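PDB 4QOL: catalase, which catalyses the breakdown of hydrogen peroxide to water and oxygen at a heme, and also shows peroxidase-like reactivity towards phenolic substrates. Local coordinates for residues His6-Leu9 with Val15-Gly18; Arg24-Gly27 with Ser32-Asp35; Thr120-Tyr125 with Pro397-Ser402; Leu178-Ser183 with Gly426-Ser431; Tyr432-Lys437 with Gly471-Asp476. All coordinates share one frame; numbering follows the deposited sequence.

Contact 1: His6-Leu9 with Val15-Gly18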
# COMPACT_ATOMS: atom_id res chain seq x y z
N HIS A 6 -14.61 23.69 25.81
CA HIS A 6 -14.34 22.26 26.22
C HIS A 6 -14.82 21.23 25.19
O HIS A 6 -15.83 21.39 24.57
CB HIS A 6 -14.95 21.92 27.60
CG HIS A 6 -14.32 22.66 28.74
ND1 HIS A 6 -14.48 22.29 30.06
CD2 HIS A 6 -13.55 23.78 28.76
CE1 HIS A 6 -13.83 23.13 30.84
NE2 HIS A 6 -13.25 24.04 30.08
N LYS A 7 -14.06 20.16 25.06
CA LYS A 7 -14.32 19.14 24.07
C LYS A 7 -14.05 17.78 24.74
O LYS A 7 -13.11 17.66 25.52
CB LYS A 7 -13.38 19.36 22.90
CG LYS A 7 -13.88 20.39 21.90
CD LYS A 7 -12.82 20.65 20.81
CE LYS A 7 -12.64 22.12 20.50
NZ LYS A 7 -11.88 22.82 21.57
N ASN A 8 -14.87 16.78 24.45
CA ASN A 8 -14.52 15.43 24.72
C ASN A 8 -13.43 14.88 23.79
O ASN A 8 -13.48 15.06 22.60
CB ASN A 8 -15.70 14.47 24.61
CG ASN A 8 -16.76 14.74 25.64
OD1 ASN A 8 -16.47 15.00 26.83
ND2 ASN A 8 -18.00 14.66 25.21
N LEU A 9 -12.51 14.16 24.40
CA LEU A 9 -11.69 13.21 23.65
C LEU A 9 -12.58 12.07 23.21
O LEU A 9 -13.32 11.58 23.99
CB LEU A 9 -10.52 12.75 24.53
CG LEU A 9 -9.45 11.98 23.78
CD1 LEU A 9 -8.48 12.96 23.15
CD2 LEU A 9 -8.71 11.05 24.73
N VAL A 15 -17.33 8.13 19.88
CA VAL A 15 -17.68 7.78 21.26
C VAL A 15 -16.73 8.50 22.20
O VAL A 15 -15.50 8.39 22.09
CB VAL A 15 -17.59 6.27 21.50
CG1 VAL A 15 -17.92 5.94 22.94
CG2 VAL A 15 -18.55 5.51 20.56
N PRO A 16 -17.26 9.25 23.18
CA PRO A 16 -16.35 9.87 24.16
C PRO A 16 -15.53 8.87 24.96
O PRO A 16 -16.05 7.80 25.33
CB PRO A 16 -17.28 10.71 25.05
CG PRO A 16 -18.53 10.94 24.21
CD PRO A 16 -18.66 9.75 23.33
N VAL A 17 -14.26 9.19 25.18
CA VAL A 17 -13.37 8.30 25.85
C VAL A 17 -13.50 8.49 27.38
O VAL A 17 -13.26 9.57 27.88
CB VAL A 17 -11.91 8.56 25.36
CG1 VAL A 17 -10.86 7.91 26.28
CG2 VAL A 17 -11.78 8.02 23.93
N GLY A 18 -13.83 7.42 28.09
CA GLY A 18 -13.91 7.48 29.54
C GLY A 18 -12.58 7.58 30.30
O GLY A 18 -12.51 8.19 31.39
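Leu9 O takes the N-H of Val17 and a CA-H...O contact from Pro16, two neighbours in sequence. Val17 N donates to Leu9 O at 2.8 Å in an almost straight bond (170° at the hydrogen). Pro16 has no N-H to offer, yet its backbone still takes part: Pro16 CA lies 3.5 Å from Leu9 O. Val17 CB also lies 3.6 Å from Leu9 O.

Leu9 has CG anti to the backbone N (chi1 -168°) and lies side by side with Val17, both pointing the same way, with Leu9 CD2 4.1 Å from Val17 CG1. Next to them the amide of Asn8 crosses the proline ring at a slant, its ND2 3.9 Å from Pro16 CG in a contact of van der Waals kind. The polar business of that amide is elsewhere, since Asn8 OD1 accepts from Asn396 ND2 of the second subunit, while Pro16 packs on Tyr399 of that same neighbour.

This is a loop far out on the N-terminal arm, which in tetrameric catalases is typically embraced by other subunits. Elsewhere in the loop Val15 N makes a weak hydrogen bond to Thr11 OG1, and Leu9 and Val17 also form backbone hydrogen bonds to the second subunit. The one hydrogen bond between the two segments joins backbone to backbone, so this link needs no polar side chain, and the apolar leucine, proline and valine groups probably shield that bond from water.

Contact 2: Arg24-Gly27 with Ser32-Asp35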
# COMPACT_ATOMS: atom_id res chain seq x y z
N ARG A 24 -7.21 -1.49 29.66
CA ARG A 24 -8.12 -2.37 30.35
C ARG A 24 -7.48 -3.71 30.70
O ARG A 24 -6.95 -4.41 29.81
CB ARG A 24 -9.36 -2.54 29.44
CG ARG A 24 -10.53 -3.11 30.08
CD ARG A 24 -11.68 -3.18 29.08
NE ARG A 24 -12.93 -3.29 29.80
CZ ARG A 24 -14.06 -3.72 29.25
NH1 ARG A 24 -14.05 -4.18 27.98
NH2 ARG A 24 -15.14 -3.75 29.99
N THR A 25 -7.52 -4.10 31.98
CA THR A 25 -6.71 -5.16 32.46
C THR A 25 -7.47 -6.06 33.42
O THR A 25 -8.54 -5.68 33.93
CB THR A 25 -5.42 -4.58 33.18
OG1 THR A 25 -5.81 -3.73 34.28
CG2 THR A 25 -4.58 -3.81 32.21
N ALA A 26 -6.93 -7.22 33.71
CA ALA A 26 -7.42 -8.08 34.78
C ALA A 26 -7.00 -7.64 36.16
O ALA A 26 -5.94 -8.01 36.66
CB ALA A 26 -6.98 -9.52 34.51
N GLY A 27 -7.85 -6.82 36.78
CA GLY A 27 -7.49 -6.10 37.98
C GLY A 27 -6.44 -5.03 37.73
O GLY A 27 -5.93 -4.84 36.59
N SER A 32 -3.39 -7.39 29.92
CA SER A 32 -4.29 -6.50 29.19
C SER A 32 -5.29 -7.31 28.36
O SER A 32 -4.98 -8.36 27.79
CB SER A 32 -3.45 -5.58 28.30
OG SER A 32 -2.76 -4.59 29.06
N PHE A 33 -6.50 -6.80 28.21
CA PHE A 33 -7.55 -7.43 27.41
C PHE A 33 -7.60 -6.93 25.96
O PHE A 33 -7.28 -5.75 25.71
CB PHE A 33 -8.90 -7.18 28.06
CG PHE A 33 -9.10 -8.03 29.29
CD1 PHE A 33 -9.25 -9.42 29.18
CD2 PHE A 33 -9.18 -7.45 30.57
CE1 PHE A 33 -9.44 -10.20 30.33
CE2 PHE A 33 -9.32 -8.25 31.72
CZ PHE A 33 -9.43 -9.61 31.59
N LEU A 34 -7.98 -7.86 25.09
CA LEU A 34 -8.19 -7.57 23.67
C LEU A 34 -9.34 -6.58 23.48
O LEU A 34 -9.33 -5.77 22.57
CB LEU A 34 -8.45 -8.86 22.91
CG LEU A 34 -8.48 -8.80 21.38
CD1 LEU A 34 -7.25 -8.14 20.83
CD2 LEU A 34 -8.73 -10.22 20.80
N ASP A 35 -10.40 -6.71 24.30
CA ASP A 35 -11.57 -5.79 24.23
C ASP A 35 -11.22 -4.42 24.90
O ASP A 35 -11.74 -4.04 25.97
CB ASP A 35 -12.82 -6.40 24.86
CG ASP A 35 -14.02 -5.49 24.82
OD1 ASP A 35 -14.05 -4.57 23.98
OD2 ASP A 35 -14.96 -5.69 25.61
O HOH W 1 -6.15 -3.64 27.15
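Arg24 reaches Asp35 with its guanidinium standing 75° from the plane of the carboxylate, a steep setting, consistent with a poorly directed salt bridge. Arg24 NH1 and Asp35 OD2 are 3.0 Å apart, but the hydrogen bond between them is bent and weak. The same nitrogen is better placed for the backbone: Arg24 NH1 donates to Asp35 O at 3.1 Å (165° at the hydrogen), in the carbonyl plane and close to the guanidinium plane. An extended chain whose CG is anti to the backbone N (chi1 -165°) carries the group this far. A methionine here would probably leave the Asp35 carboxylate without this positive mate and Asp35 O without its side-chain donor.

Phe33 lies obliquely against the peptide between Thr25 and Ala26. Phe33 CE2 comes within 3.3 Å of Ala26 N, and Phe33 CZ lies 3.8 Å from Ala26 CB, while Thr25 O sits at the ring edge. Close by, the backbones join, Phe33 N donating to Arg24 O at 2.9 Å beside the single bridge of Thr25 with Ser32. One water lies within hydrogen-bonding distance of both Arg24 O and Phe33 O.

The loop is thus pinched shut just ahead of helix 37-46, whose approach is marked by Asp36 OD2 accepting from Arg24 N. Outward, Thr25 pairs antiparallel with a strand of the third subunit, and the Phe33 ring stacks on Phe33 of the fourth, which sets strand 25-26 within the woven interface of the tetramer.

Contact 3: Thr120-Tyr125 with Pro397-Ser402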
# COMPACT_ATOMS: atom_id res chain seq x y z
N THR A 120 -3.66 28.61 -10.43
CA THR A 120 -4.17 29.54 -11.45
C THR A 120 -5.64 29.26 -11.77
O THR A 120 -6.17 28.18 -11.48
CB THR A 120 -3.35 29.57 -12.79
OG1 THR A 120 -3.85 28.67 -13.77
CG2 THR A 120 -1.84 29.26 -12.51
N GLU A 121 -6.25 30.21 -12.49
CA GLU A 121 -7.64 30.05 -12.91
C GLU A 121 -7.82 29.02 -14.04
O GLU A 121 -8.93 28.57 -14.26
CB GLU A 121 -8.22 31.42 -13.24
CG GLU A 121 -7.81 32.00 -14.55
CD GLU A 121 -7.94 33.50 -14.58
OE1 GLU A 121 -7.02 34.17 -14.11
OE2 GLU A 121 -8.95 33.99 -15.15
N GLU A 122 -6.75 28.63 -14.75
CA GLU A 122 -6.78 27.58 -15.76
C GLU A 122 -6.09 26.28 -15.31
O GLU A 122 -5.69 25.47 -16.15
CB GLU A 122 -6.20 28.10 -17.09
CG GLU A 122 -7.10 29.13 -17.74
CD GLU A 122 -6.67 29.65 -19.10
OE1 GLU A 122 -5.54 29.45 -19.56
OE2 GLU A 122 -7.53 30.29 -19.74
N GLY A 123 -5.93 26.13 -13.99
CA GLY A 123 -5.32 24.93 -13.42
C GLY A 123 -4.05 25.24 -12.65
O GLY A 123 -3.52 26.38 -12.65
N ASN A 124 -3.57 24.25 -11.90
CA ASN A 124 -2.36 24.39 -11.19
C ASN A 124 -1.18 24.34 -12.15
O ASN A 124 -1.05 23.42 -12.94
CB ASN A 124 -2.26 23.34 -10.05
CG ASN A 124 -3.12 23.69 -8.86
OD1 ASN A 124 -3.77 24.69 -8.82
ND2 ASN A 124 -3.09 22.82 -7.83
N TYR A 125 -0.29 25.32 -12.01
CA TYR A 125 1.02 25.32 -12.67
C TYR A 125 2.16 25.12 -11.68
O TYR A 125 2.35 25.92 -10.76
CB TYR A 125 1.23 26.67 -13.37
CG TYR A 125 2.58 26.86 -13.99
CD1 TYR A 125 3.10 25.94 -14.85
CD2 TYR A 125 3.35 28.01 -13.73
CE1 TYR A 125 4.33 26.10 -15.45
CE2 TYR A 125 4.55 28.21 -14.36
CZ TYR A 125 5.07 27.24 -15.18
OH TYR A 125 6.32 27.40 -15.77
N PRO A 397 -11.69 22.52 -27.47
CA PRO A 397 -10.54 22.66 -28.34
C PRO A 397 -9.82 24.01 -28.25
O PRO A 397 -8.65 24.09 -28.67
CB PRO A 397 -11.11 22.42 -29.74
CG PRO A 397 -12.59 22.66 -29.61
CD PRO A 397 -12.95 22.30 -28.21
N HIS A 398 -10.41 25.01 -27.62
CA HIS A 398 -9.65 26.23 -27.31
C HIS A 398 -8.39 25.90 -26.46
O HIS A 398 -7.47 26.70 -26.43
CB HIS A 398 -10.48 27.27 -26.56
CG HIS A 398 -9.75 28.58 -26.34
ND1 HIS A 398 -9.44 29.07 -25.08
CD2 HIS A 398 -9.24 29.47 -27.23
CE1 HIS A 398 -8.81 30.22 -25.21
NE2 HIS A 398 -8.66 30.49 -26.50
N TYR A 399 -8.41 24.80 -25.75
CA TYR A 399 -7.30 24.52 -24.83
C TYR A 399 -6.30 23.50 -25.35
O TYR A 399 -5.50 22.95 -24.56
CB TYR A 399 -7.85 24.10 -23.49
CG TYR A 399 -8.50 25.26 -22.80
CD1 TYR A 399 -7.73 26.19 -22.17
CD2 TYR A 399 -9.87 25.46 -22.84
CE1 TYR A 399 -8.29 27.28 -21.55
CE2 TYR A 399 -10.45 26.53 -22.21
CZ TYR A 399 -9.66 27.44 -21.57
OH TYR A 399 -10.18 28.52 -20.92
N LYS A 400 -6.31 23.24 -26.66
CA LYS A 400 -5.30 22.38 -27.25
C LYS A 400 -3.92 23.01 -27.05
O LYS A 400 -3.76 24.22 -27.10
CB LYS A 400 -5.58 22.13 -28.75
CG LYS A 400 -6.64 21.05 -28.95
CD LYS A 400 -6.67 20.55 -30.38
CE LYS A 400 -5.55 19.53 -30.62
NZ LYS A 400 -5.52 19.06 -32.05
N GLU A 401 -2.93 22.15 -26.87
CA GLU A 401 -1.57 22.57 -26.86
C GLU A 401 -1.03 22.75 -28.27
O GLU A 401 -1.68 22.37 -29.28
CB GLU A 401 -0.69 21.60 -26.07
CG GLU A 401 -0.47 20.25 -26.70
CD GLU A 401 -0.71 19.08 -25.75
OE1 GLU A 401 0.00 19.02 -24.73
OE2 GLU A 401 -1.59 18.22 -26.03
N SER A 402 0.16 23.34 -28.36
CA SER A 402 0.83 23.55 -29.64
C SER A 402 1.25 22.24 -30.28
O SER A 402 1.20 21.19 -29.61
CB SER A 402 2.05 24.49 -29.50
OG SER A 402 3.24 23.83 -28.98
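Glu122 occupies the type I turn from Thr120 to Gly123 and Tyr399 follows the 3-10 segment 397-398, with their CA atoms 9.6 Å apart, so the backbones stay well separated and only side chains meet. The Glu122 chain, extended beyond CG, carries its carboxylate to the rim of the Tyr399 ring. Tyr399 OH donates to Glu122 OE2, but at 3.4 Å the bond is weak. The same oxygen sits close to the ring plane, 3.6 Å from Tyr399 CE1, and the carboxylate is turned 84° against the ring. One face of the tyrosine is approached by the imidazole of its neighbour, His398 ND1 standing above the plane towards the ring's margin.

The turn itself is more firmly built than the contact it offers. Glu122 N donates to Thr120 OG1 at 3.1 Å, an ST turn, and the threonine hydroxyl in turn donates a hydrogen bond to a lone pair of Gly123 O, 2.6 Å from Thr120 OG1. Gly123 adopts a positive phi of 119° at which a side chain would run into Glu122 O. Glu122 is thus probably presented from a well-fixed base, whereas its outer end is held lightly.

Both touching side chains also lie against Pro323, and Tyr399 touches Arg78 as well. A tight two-residue hairpin between strands 113-120 and 123-130 of the catalase beta-barrel here meets the long irregular segment after helix 331-348, the wrapping region characteristic of the catalase fold.

Contact 4: Leu178-Ser183 with Gly426-Ser431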
# COMPACT_ATOMS: atom_id res chain seq x y z
N LEU A 178 29.26 20.85 -11.44
CA LEU A 178 30.17 20.66 -10.30
C LEU A 178 30.95 21.94 -10.02
O LEU A 178 31.32 22.28 -8.88
CB LEU A 178 31.10 19.53 -10.58
CG LEU A 178 30.41 18.18 -10.71
CD1 LEU A 178 31.39 17.11 -11.17
CD2 LEU A 178 29.84 17.77 -9.36
N THR A 179 31.17 22.73 -11.06
CA THR A 179 31.82 24.04 -10.90
C THR A 179 30.97 25.09 -10.15
O THR A 179 31.53 25.99 -9.50
CB THR A 179 32.25 24.58 -12.29
OG1 THR A 179 33.11 23.59 -12.90
CG2 THR A 179 32.95 25.91 -12.20
N TRP A 180 29.63 24.94 -10.18
CA TRP A 180 28.75 25.68 -9.30
C TRP A 180 28.59 25.07 -7.92
O TRP A 180 28.66 25.77 -6.94
CB TRP A 180 27.32 25.79 -9.94
CG TRP A 180 27.16 26.65 -11.07
CD1 TRP A 180 27.59 26.44 -12.36
CD2 TRP A 180 26.42 27.88 -11.11
NE1 TRP A 180 27.16 27.41 -13.15
CE2 TRP A 180 26.47 28.34 -12.42
CE3 TRP A 180 25.78 28.66 -10.16
CZ2 TRP A 180 25.85 29.54 -12.84
CZ3 TRP A 180 25.17 29.86 -10.59
CH2 TRP A 180 25.22 30.27 -11.89
N LEU A 181 28.34 23.76 -7.88
CA LEU A 181 28.07 23.04 -6.63
C LEU A 181 29.24 23.11 -5.65
O LEU A 181 29.01 23.10 -4.43
CB LEU A 181 27.78 21.59 -6.93
CG LEU A 181 27.32 20.74 -5.74
CD1 LEU A 181 26.07 21.30 -5.06
CD2 LEU A 181 27.08 19.29 -6.20
N PHE A 182 30.50 23.18 -6.16
CA PHE A 182 31.62 23.23 -5.20
C PHE A 182 32.14 24.65 -5.00
O PHE A 182 33.10 24.84 -4.27
CB PHE A 182 32.71 22.23 -5.60
CG PHE A 182 32.36 20.85 -5.26
CD1 PHE A 182 32.67 20.34 -4.02
CD2 PHE A 182 31.65 20.05 -6.13
CE1 PHE A 182 32.30 19.07 -3.66
CE2 PHE A 182 31.31 18.74 -5.78
CZ PHE A 182 31.66 18.24 -4.56
N SER A 183 31.46 25.65 -5.58
CA SER A 183 31.53 27.04 -5.01
C SER A 183 30.84 27.07 -3.69
O SER A 183 30.23 26.06 -3.27
CB SER A 183 30.91 28.09 -5.93
OG SER A 183 29.48 28.11 -5.87
N GLY A 426 34.35 26.41 -17.91
CA GLY A 426 35.52 27.32 -17.93
C GLY A 426 35.05 28.77 -17.79
O GLY A 426 35.71 29.57 -17.11
N GLU A 427 33.95 29.14 -18.46
CA GLU A 427 33.44 30.49 -18.35
C GLU A 427 32.99 30.82 -16.96
O GLU A 427 33.27 31.91 -16.44
CB GLU A 427 32.29 30.73 -19.38
CG GLU A 427 32.75 30.60 -20.82
CD GLU A 427 31.63 30.60 -21.85
OE1 GLU A 427 31.92 30.99 -23.02
OE2 GLU A 427 30.48 30.13 -21.59
N LYS A 428 32.37 29.84 -16.28
CA LYS A 428 31.97 30.03 -14.89
C LYS A 428 33.17 30.19 -14.01
O LYS A 428 33.23 31.14 -13.21
CB LYS A 428 31.08 28.87 -14.40
CG LYS A 428 30.53 29.08 -13.00
CD LYS A 428 29.64 30.29 -12.86
CE LYS A 428 29.15 30.41 -11.40
NZ LYS A 428 28.34 31.63 -11.23
N TYR A 429 34.15 29.31 -14.17
CA TYR A 429 35.40 29.40 -13.38
C TYR A 429 36.00 30.80 -13.49
O TYR A 429 36.34 31.47 -12.51
CB TYR A 429 36.43 28.38 -13.88
CG TYR A 429 37.78 28.51 -13.16
CD1 TYR A 429 37.91 28.05 -11.86
CD2 TYR A 429 38.88 29.09 -13.76
CE1 TYR A 429 39.12 28.15 -11.14
CE2 TYR A 429 40.08 29.20 -13.06
CZ TYR A 429 40.20 28.72 -11.78
OH TYR A 429 41.45 28.80 -11.07
N ARG A 430 36.13 31.26 -14.72
CA ARG A 430 36.78 32.55 -14.94
C ARG A 430 35.98 33.71 -14.42
O ARG A 430 36.55 34.76 -14.15
CB ARG A 430 37.12 32.75 -16.39
CG ARG A 430 38.23 31.84 -16.84
CD ARG A 430 38.63 32.12 -18.29
NE ARG A 430 37.60 31.75 -19.25
CZ ARG A 430 37.46 30.55 -19.83
NH1 ARG A 430 38.25 29.50 -19.54
NH2 ARG A 430 36.54 30.41 -20.75
N SER A 431 34.67 33.55 -14.26
CA SER A 431 33.79 34.61 -13.71
C SER A 431 33.89 34.75 -12.19
O SER A 431 33.43 35.75 -11.62
CB SER A 431 32.34 34.37 -14.15
OG SER A 431 31.69 33.37 -13.34
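Lys428 lays the end of its chain over one face of the Trp180 indole. Its ammonium makes a cation-pi contact, Lys428 NZ lying 3.6 Å from the centroid of the six-membered ring of Trp180 and 16° off the normal. Lys428 CE is just as near the middle of that ring, a CH-pi contact. Further back, Lys428 CD is 3.7 Å from Trp180 CE2 and Lys428 CG is 3.8 Å from Trp180 NE1, so the methylenes cover the indole from its pyrrole side towards the benzene side. A bend at chi2 (62°) turns the otherwise extended chain across the ring. Alongside, Thr179 CG2 touches Lys428 CG at 4.1 Å. A serine in place of Trp180 would probably strip the ammonium of its aromatic partner and set the lysine chain free to swing.

These residues join helix 175-181 to helix 423-431, and so clasp the catalase core to the C-terminal helical domain of the catalase fold. No hydrogen bond spans the two segments, and the joint relies on the ring face and on apolar contact.

Around this first shell, hydroxyls bind backbone carbonyls. Ser183 OG donates to Trp180 O at 2.7 Å where helix 175-181 runs out, and Ser431 OG donates at the same distance to a lone pair of Lys428 O. Thr179 OG1 is hydrogen-bonded to Thr175 O and Tyr470 OH, while His176 and Pro133 border the indole. Beyond them Tyr429 stacks on Tyr470 and hydrogen-bonds through its hydroxyl to Asp469 OD2.

Contact 5: Tyr432-Lys437 with Gly471-Asp476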
# COMPACT_ATOMS: atom_id res chain seq x y z
N TYR A 432 34.51 33.77 -11.52
CA TYR A 432 34.67 33.83 -10.10
C TYR A 432 35.75 34.88 -9.75
O TYR A 432 36.77 34.97 -10.42
CB TYR A 432 35.11 32.46 -9.52
CG TYR A 432 34.00 31.40 -9.38
CD1 TYR A 432 32.73 31.75 -8.92
CD2 TYR A 432 34.20 30.10 -9.80
CE1 TYR A 432 31.71 30.81 -8.84
CE2 TYR A 432 33.19 29.13 -9.73
CZ TYR A 432 31.93 29.49 -9.26
OH TYR A 432 30.92 28.53 -9.18
N SER A 433 35.55 35.58 -8.64
CA SER A 433 36.62 36.35 -7.98
C SER A 433 37.71 35.42 -7.53
O SER A 433 37.52 34.20 -7.47
CB SER A 433 36.07 37.13 -6.78
OG SER A 433 35.74 36.26 -5.71
N GLU A 434 38.87 35.98 -7.20
CA GLU A 434 39.96 35.18 -6.78
C GLU A 434 39.59 34.43 -5.50
O GLU A 434 40.03 33.32 -5.32
CB GLU A 434 41.23 36.04 -6.57
CG GLU A 434 42.42 35.28 -5.99
CD GLU A 434 42.83 34.01 -6.77
OE1 GLU A 434 43.45 33.14 -6.15
OE2 GLU A 434 42.61 33.92 -7.99
N GLU A 435 38.85 35.09 -4.60
CA GLU A 435 38.44 34.52 -3.31
C GLU A 435 37.53 33.33 -3.62
O GLU A 435 37.65 32.28 -3.01
CB GLU A 435 37.70 35.56 -2.46
CG GLU A 435 38.57 36.68 -1.85
CD GLU A 435 39.18 37.64 -2.89
OE1 GLU A 435 40.27 38.19 -2.63
OE2 GLU A 435 38.59 37.88 -3.98
N GLU A 436 36.61 33.52 -4.57
CA GLU A 436 35.66 32.45 -4.96
C GLU A 436 36.40 31.28 -5.61
O GLU A 436 36.08 30.11 -5.36
CB GLU A 436 34.62 32.99 -5.88
CG GLU A 436 33.62 33.93 -5.21
CD GLU A 436 32.65 34.50 -6.22
OE1 GLU A 436 33.08 34.99 -7.28
OE2 GLU A 436 31.43 34.41 -6.01
N LYS A 437 37.38 31.56 -6.45
CA LYS A 437 38.17 30.48 -7.05
C LYS A 437 38.89 29.73 -5.93
O LYS A 437 39.00 28.50 -5.97
CB LYS A 437 39.21 30.99 -7.99
CG LYS A 437 38.71 31.54 -9.29
CD LYS A 437 39.94 31.88 -10.13
CE LYS A 437 39.56 32.41 -11.48
NZ LYS A 437 39.06 33.80 -11.42
N GLY A 471 42.17 23.50 -13.63
CA GLY A 471 42.71 22.13 -13.48
C GLY A 471 44.07 22.04 -12.85
O GLY A 471 44.31 21.19 -11.98
N GLN A 472 44.97 22.96 -13.25
CA GLN A 472 46.33 22.97 -12.64
C GLN A 472 46.33 23.31 -11.15
O GLN A 472 47.05 22.66 -10.38
CB GLN A 472 47.24 23.94 -13.43
CG GLN A 472 48.69 23.85 -12.96
CD GLN A 472 49.30 22.50 -13.30
OE1 GLN A 472 49.47 22.17 -14.49
NE2 GLN A 472 49.69 21.73 -12.28
N ARG A 473 45.53 24.30 -10.73
CA ARG A 473 45.36 24.66 -9.35
C ARG A 473 44.85 23.50 -8.54
O ARG A 473 45.29 23.26 -7.41
CB ARG A 473 44.43 25.88 -9.18
CG ARG A 473 45.12 27.18 -9.54
CD ARG A 473 44.23 28.41 -9.54
NE ARG A 473 43.87 28.84 -8.21
CZ ARG A 473 43.46 30.08 -7.91
NH1 ARG A 473 43.34 31.01 -8.83
NH2 ARG A 473 43.13 30.37 -6.67
N LEU A 474 43.90 22.75 -9.11
CA LEU A 474 43.33 21.62 -8.35
C LEU A 474 44.33 20.49 -8.23
O LEU A 474 44.50 19.90 -7.13
CB LEU A 474 42.05 21.14 -9.09
CG LEU A 474 40.93 20.44 -8.38
CD1 LEU A 474 40.33 19.29 -9.24
CD2 LEU A 474 41.06 20.14 -6.90
N ALA A 475 45.06 20.22 -9.32
CA ALA A 475 46.14 19.20 -9.30
C ALA A 475 47.14 19.55 -8.22
O ALA A 475 47.59 18.68 -7.47
CB ALA A 475 46.79 19.04 -10.67
N ASP A 476 47.50 20.83 -8.18
CA ASP A 476 48.52 21.29 -7.25
C ASP A 476 48.05 21.07 -5.83
O ASP A 476 48.78 20.56 -4.97
CB ASP A 476 48.79 22.79 -7.47
CG ASP A 476 49.56 23.08 -8.79
OD1 ASP A 476 50.04 22.15 -9.48
OD2 ASP A 476 49.74 24.28 -9.08
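Glu434 and Arg473 form an end-on, two-pronged salt bridge between helix 434-448 and helix 468-478 of the C-terminal helical domain, the first of these helices opening with a capping box. The grip is the close-fitting part of the contact, although Glu434 is its exposed residue. Arg473 NH1 donates to the syn lone pair of Glu434 OE2 at 3.1 Å, almost straight (174°) and in the guanidinium plane. Arg473 NH2 is nearer, 2.8 Å from Glu434 OE1, but meets it from outside the carboxylate plane. The two flat groups are 25° apart, and each oxygen has its own nitrogen, which should hold both groups against rotation. Glu434 OE1 also accepts from Gln438 NE2.

The Lys437 side is looser, for it makes only van der Waals contact. Lys437 CB stands over one guanidinium face, and Lys437 CD is 3.7 Å from Arg473 NH1. The lysine chain bends at chi4 (75°) so that Lys437 NZ donates to Tyr432 O at 2.8 Å, which keeps the ammonium 5.7 Å from Arg473 NH1, a like charge. Tyr429 offers Lys437 a cation-pi partner as well.

Glu434 is the first residue of its helix, where a negative charge probably suits the helix dipole. The capping box that spans it is reciprocal: Glu436 N donates to Ser433 OG at 3.1 Å, and Ser433 N donates to the anti lone pair of Glu436 OE1 at 2.9 Å.

How the contacts relate
From the N terminus the chain first closes two short loops in series, contact 1 and then contact 2, about 21 Å apart between centres and both on the arm that meets the second subunit. The barrel hairpin and the late irregular segment are joined by contact 3, which spans more than 270 residues. Contact 4 opens inside that span and ends beyond it, so contacts 3 and 4 cross, and the latter fastens the C-terminal helices to the core. Contact 5 follows within those helices. It touches contact 4, where Tyr432 OH and Thr179 O are 2.6 Å apart, probably hydrogen-bonded, whereas the arm lies across the chain's centre from contact 4.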